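Local structure of Glyoxalase/bleomycin resistance protein/dioxygenase (3RRI) at residues L45-D50 and F71-R76; H110-L115 and E124-F129. The protein is a predicted metalloprotein of the glyoxalase/bleomycin resistance protein/dioxygenase superfamily, with a possible, unconfirmed dioxygenase activity. All blocks are in the same frame, centred on the assembly; numbering follows the deposited sequence.

Contact 1. Residues L45-D50 and F71-R76; sequences LDFFGD and FGITFR
Phe47 and Phe48, at a tight turn of one beta sheet, pack on Phe71, Ile73 and Phe75 from the other sheet of the chain. The contact is buried and apolar, and no hydrogen bond crosses it. The axes of segments 45-47 and 71-74 pass 10.6 Å apart, so side chains bridge the gap. Ile73 fills the middle. Its CG1 lies 3.8 Å from Phe48 CB, and its CD1 runs on to Phe47 CE2, also at 3.8 Å. The Phe47 ring is carried anti to the backbone N (chi1 175°). This lets Phe47 CZ reach Phe71 CE1 at 3.7 Å, with the two ring planes at 55°. Gly72 CA meets the edge of the Phe47 ring.

The sheets are those of the vicinal oxygen chelate fold, which is built from paired beta-alpha-beta-beta-beta modules. Strand 42-47 belongs to one sheet and strand 70-74 to the other. The second aromatic pair is Phe48 with Phe75. Phe75 turns its edge to the face of Phe48 in an offset edge-to-face pair, planes at 66°. Its CZ is 4.0 Å from Phe48 CE1. Ile73 CG2 lies over one face of the Phe75 ring. Within the turn, Phe48 CD2 sits 3.7 Å above the plane of the Phe47 ring, over its centre.

A type I' turn from Phe47 to Asp50 presents these rings. At the backbone angles of Gly49 and Gly72 a side chain would press on the preceding carbonyl O, which favours glycine. Gly49 N donates to Asp46 OD1 at 2.8 Å in an Asx motif. Asp50 touches Ile73 CD1 through OD2, but its polar end is held elsewhere. OD1 accepts from Phe11 N, and the carboxylate forms salt bridges with Arg5 and with Arg5 of a second subunit.

Contact 2. Residues H110-L115 and E124-F129; sequences HETFFL and EFKYYF. With ACT (acetate ion), chain D.
Residues His110 to Phe114 pair with Glu124 to Tyr128 as the two arms of an antiparallel beta hairpin in the vicinal oxygen chelate fold. Backbone bonds join Glu111 with Tyr127 and Phe113 with Phe125, two to each pair. The straightest is Phe125 N to Phe113 O, at 3.0 Å and 170° at the hydrogen.

On the face with His110, a CH-pi contact puts His110 CB over the Tyr128 ring, 3.7 Å from its centroid. The ring planes lie at 35°. His110 ND1 is hydrogen-bonded to Glu108 O, which helps fix the ring's rotation. Further CH-pi contacts place Glu124 CG over the Phe114 ring and, on the other face, Phe125 CB over the Phe113 ring. At the end of the ladder Phe125 CE2 reaches Leu115 CD1.

On the His110 face, Lys126 NZ donates to Tyr128 OH at 2.9 Å and also bonds to Gln51 of a second subunit. Tyr128 OH donates at 2.7 Å to O of an acetate ion, probably from the crystallisation liquor and also hydrogen-bonded to Arg37 of that subunit. With chi1 at 179°, Thr112 turns OG1 away from its backbone N to donate to the anti lone pair of Glu124 OE2 at 2.6 Å.

Both contacts are buried, but they hold the fold in different ways. Contact 1 joins two sheets almost wholly through side chains, with no hydrogen bond. Contact 2 joins neighbouring strands of one sheet and depends on backbone bonds as well as side chains. They share that sheet, because strand 70-74 runs parallel to strand 122-128. Phe71 O probably accepts a hydrogen bond from Glu124 N at 2.7 Å, and Phe75 N probably donates to Lys126 O. Phe125 also touches Ile73 and meets the Phe48 ring, so the Phe113–Phe125 end of contact 2 merges with contact 1. On the other face, Glu124, Lys126 and Tyr128 meet a second subunit, which also pairs with strand 70-74.

Contact 1. Residues L45-D50 and F71-R76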
# COMPACT_ATOMS: atom_id res chain seq x y z
N LEU A 45 5.39 20.83 -13.87
CA LEU A 45 6.49 19.96 -13.48
C LEU A 45 6.01 18.94 -12.49
O LEU A 45 5.18 19.24 -11.63
CB LEU A 45 7.57 20.79 -12.83
CG LEU A 45 8.21 21.89 -13.64
CD1 LEU A 45 8.98 22.83 -12.69
CD2 LEU A 45 9.11 21.32 -14.69
N ASP A 46 6.56 17.73 -12.58
CA ASP A 46 6.41 16.72 -11.56
C ASP A 46 7.60 17.01 -10.63
O ASP A 46 8.77 16.73 -10.94
CB ASP A 46 6.43 15.32 -12.17
CG ASP A 46 6.62 14.21 -11.18
OD1 ASP A 46 6.90 14.47 -9.99
OD2 ASP A 46 6.46 13.02 -11.59
N PHE A 47 7.25 17.65 -9.51
CA PHE A 47 8.20 18.14 -8.52
C PHE A 47 8.13 17.15 -7.34
O PHE A 47 7.30 17.27 -6.43
CB PHE A 47 7.82 19.57 -8.12
CG PHE A 47 8.67 20.14 -7.02
CD1 PHE A 47 9.82 20.83 -7.33
CD2 PHE A 47 8.26 20.08 -5.71
CE1 PHE A 47 10.58 21.40 -6.31
CE2 PHE A 47 8.98 20.65 -4.68
CZ PHE A 47 10.18 21.30 -4.99
N PHE A 48 8.99 16.12 -7.37
CA PHE A 48 9.04 15.09 -6.32
C PHE A 48 7.69 14.41 -6.10
O PHE A 48 7.39 13.92 -5.01
CB PHE A 48 9.57 15.68 -4.99
CG PHE A 48 10.95 16.26 -5.09
CD1 PHE A 48 12.04 15.49 -4.76
CD2 PHE A 48 11.16 17.55 -5.54
CE1 PHE A 48 13.33 16.04 -4.86
CE2 PHE A 48 12.46 18.09 -5.63
CZ PHE A 48 13.53 17.31 -5.27
N GLY A 49 6.90 14.35 -7.16
CA GLY A 49 5.60 13.67 -7.12
C GLY A 49 4.42 14.60 -6.89
O GLY A 49 3.27 14.15 -7.02
N ASP A 50 4.69 15.84 -6.53
CA ASP A 50 3.65 16.91 -6.46
C ASP A 50 3.76 17.74 -7.74
O ASP A 50 4.61 17.48 -8.60
CB ASP A 50 3.79 17.70 -5.18
CG ASP A 50 3.41 16.88 -3.98
OD1 ASP A 50 2.27 16.43 -3.89
OD2 ASP A 50 4.23 16.65 -3.08
N PHE A 71 8.96 26.94 -0.22
CA PHE A 71 8.28 25.66 -0.37
C PHE A 71 9.29 24.56 -0.54
O PHE A 71 10.47 24.83 -0.86
CB PHE A 71 7.36 25.68 -1.61
CG PHE A 71 8.09 25.80 -2.92
CD1 PHE A 71 8.38 24.67 -3.70
CD2 PHE A 71 8.45 27.06 -3.39
CE1 PHE A 71 9.04 24.80 -4.94
CE2 PHE A 71 9.12 27.20 -4.61
CZ PHE A 71 9.43 26.05 -5.38
N GLY A 72 8.85 23.33 -0.43
CA GLY A 72 9.69 22.21 -0.73
C GLY A 72 9.13 20.94 -0.22
O GLY A 72 7.89 20.80 -0.08
N ILE A 73 10.00 19.98 0.03
CA ILE A 73 9.64 18.64 0.46
C ILE A 73 10.27 18.33 1.80
O ILE A 73 11.45 18.67 2.01
CB ILE A 73 10.05 17.56 -0.56
CG1 ILE A 73 9.56 17.91 -1.97
CG2 ILE A 73 9.60 16.19 -0.09
CD1 ILE A 73 7.97 17.97 -2.15
N THR A 74 9.54 17.67 2.67
CA THR A 74 10.07 17.10 3.91
C THR A 74 10.13 15.60 3.73
O THR A 74 9.15 14.95 3.41
CB THR A 74 9.22 17.49 5.11
OG1 THR A 74 9.15 18.90 5.17
CG2 THR A 74 9.72 16.87 6.44
N PHE A 75 11.35 15.06 3.79
CA PHE A 75 11.56 13.67 3.49
C PHE A 75 11.51 12.81 4.74
O PHE A 75 12.14 13.14 5.73
CB PHE A 75 12.95 13.46 2.85
CG PHE A 75 13.10 14.12 1.53
CD1 PHE A 75 12.50 13.57 0.38
CD2 PHE A 75 13.82 15.30 1.39
CE1 PHE A 75 12.63 14.21 -0.83
CE2 PHE A 75 13.96 15.92 0.17
CZ PHE A 75 13.34 15.39 -0.93
N ARG A 76 10.79 11.69 4.69
CA ARG A 76 10.75 10.77 5.82
C ARG A 76 12.10 10.05 5.97
O ARG A 76 12.56 9.82 7.09
CB ARG A 76 9.64 9.71 5.72
CG ARG A 76 9.45 8.99 7.08
CD ARG A 76 8.10 8.31 7.20
NE ARG A 76 6.96 9.21 6.97
CZ ARG A 76 6.03 9.55 7.86
NH1 ARG A 76 6.07 9.09 9.12
NH2 ARG A 76 5.02 10.37 7.50

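Contact 2. Residues H110-L115 and E124-F129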
# COMPACT_ATOMS: atom_id res chain seq x y z
N HIS A 110 14.99 19.73 13.02
CA HIS A 110 15.13 19.19 11.67
C HIS A 110 16.36 19.74 10.95
O HIS A 110 16.76 20.88 11.22
CB HIS A 110 13.86 19.50 10.86
CG HIS A 110 13.38 20.92 10.95
ND1 HIS A 110 12.65 21.41 12.03
CD2 HIS A 110 13.44 21.94 10.06
CE1 HIS A 110 12.32 22.67 11.80
NE2 HIS A 110 12.77 23.01 10.60
N GLU A 111 16.97 18.92 10.06
CA GLU A 111 17.99 19.40 9.14
C GLU A 111 17.29 20.11 8.02
O GLU A 111 16.21 19.69 7.60
CB GLU A 111 18.83 18.25 8.59
CG GLU A 111 19.61 17.44 9.64
CD GLU A 111 20.94 16.84 9.14
OE1 GLU A 111 21.56 16.09 9.91
OE2 GLU A 111 21.38 17.10 8.01
N THR A 112 17.93 21.15 7.48
CA THR A 112 17.32 21.98 6.45
C THR A 112 18.40 22.52 5.51
O THR A 112 19.54 22.76 5.95
CB THR A 112 16.60 23.17 7.12
OG1 THR A 112 16.02 24.01 6.13
CG2 THR A 112 17.61 23.99 7.89
N PHE A 113 18.09 22.67 4.23
CA PHE A 113 18.87 23.54 3.35
C PHE A 113 17.90 24.25 2.41
O PHE A 113 16.80 23.75 2.18
CB PHE A 113 19.97 22.80 2.57
CG PHE A 113 19.48 21.68 1.69
CD1 PHE A 113 19.22 21.89 0.34
CD2 PHE A 113 19.32 20.40 2.19
CE1 PHE A 113 18.85 20.85 -0.47
CE2 PHE A 113 18.90 19.37 1.36
CZ PHE A 113 18.67 19.61 0.04
N PHE A 114 18.28 25.44 1.96
CA PHE A 114 17.47 26.22 1.03
C PHE A 114 18.21 26.39 -0.29
O PHE A 114 19.36 26.85 -0.30
CB PHE A 114 17.22 27.61 1.56
CG PHE A 114 16.21 27.72 2.66
CD1 PHE A 114 14.98 28.31 2.42
CD2 PHE A 114 16.50 27.30 3.94
CE1 PHE A 114 14.04 28.46 3.44
CE2 PHE A 114 15.55 27.42 4.96
CZ PHE A 114 14.32 28.02 4.70
N LEU A 115 17.55 26.08 -1.39
CA LEU A 115 17.99 26.41 -2.73
C LEU A 115 17.25 27.67 -3.19
O LEU A 115 16.28 28.09 -2.55
CB LEU A 115 17.72 25.27 -3.71
CG LEU A 115 18.22 23.90 -3.32
CD1 LEU A 115 17.90 22.90 -4.36
CD2 LEU A 115 19.76 23.95 -3.05
N GLU A 124 12.90 25.01 0.25
CA GLU A 124 13.45 24.45 1.47
C GLU A 124 13.19 22.95 1.53
O GLU A 124 12.07 22.49 1.29
CB GLU A 124 12.88 25.09 2.72
CG GLU A 124 13.53 24.54 3.99
CD GLU A 124 12.88 24.95 5.30
OE1 GLU A 124 11.67 25.32 5.30
OE2 GLU A 124 13.58 24.90 6.35
N PHE A 125 14.23 22.17 1.83
CA PHE A 125 14.10 20.74 2.02
C PHE A 125 14.44 20.41 3.44
O PHE A 125 15.37 21.03 3.98
CB PHE A 125 14.96 19.97 1.02
CG PHE A 125 14.58 20.26 -0.39
CD1 PHE A 125 13.49 19.58 -0.96
CD2 PHE A 125 15.19 21.24 -1.12
CE1 PHE A 125 13.08 19.86 -2.25
CE2 PHE A 125 14.77 21.51 -2.41
CZ PHE A 125 13.70 20.83 -2.97
N LYS A 126 13.69 19.51 4.05
CA LYS A 126 13.80 19.24 5.47
C LYS A 126 13.83 17.74 5.77
O LYS A 126 13.32 16.93 5.01
CB LYS A 126 12.61 19.83 6.25
CG LYS A 126 12.45 21.33 6.18
CD LYS A 126 11.45 21.86 7.23
CE LYS A 126 10.00 21.77 6.67
NZ LYS A 126 9.02 22.52 7.57
N TYR A 127 14.44 17.39 6.89
CA TYR A 127 14.35 16.08 7.47
C TYR A 127 14.19 16.22 8.98
O TYR A 127 15.05 16.83 9.63
CB TYR A 127 15.62 15.25 7.15
CG TYR A 127 15.70 14.01 7.96
CD1 TYR A 127 14.98 12.89 7.61
CD2 TYR A 127 16.49 13.95 9.13
CE1 TYR A 127 15.03 11.75 8.33
CE2 TYR A 127 16.52 12.80 9.88
CZ TYR A 127 15.78 11.70 9.48
OH TYR A 127 15.80 10.53 10.21
N TYR A 128 13.12 15.65 9.56
CA TYR A 128 12.85 15.70 10.98
C TYR A 128 13.34 14.44 11.65
O TYR A 128 13.11 13.32 11.19
CB TYR A 128 11.32 15.88 11.27
CG TYR A 128 10.81 17.28 10.98
CD1 TYR A 128 10.67 18.21 11.99
CD2 TYR A 128 10.45 17.64 9.68
CE1 TYR A 128 10.20 19.48 11.72
CE2 TYR A 128 9.97 18.92 9.39
CZ TYR A 128 9.83 19.84 10.42
OH TYR A 128 9.35 21.09 10.10
N PHE A 129 14.00 14.62 12.80
CA PHE A 129 14.53 13.52 13.59
C PHE A 129 13.43 12.65 14.23
O PHE A 129 13.58 11.43 14.36
CB PHE A 129 15.56 14.06 14.60
CG PHE A 129 16.79 14.61 13.92
CD1 PHE A 129 17.74 13.74 13.44
CD2 PHE A 129 16.92 15.96 13.66
CE1 PHE A 129 18.86 14.23 12.76
CE2 PHE A 129 18.03 16.45 12.96
CZ PHE A 129 18.99 15.57 12.52
C ACT D . 8.40 24.09 11.43
O ACT D . 8.98 23.04 11.87
OXT ACT D . 8.19 24.18 10.19
CH3 ACT D . 7.96 25.17 12.36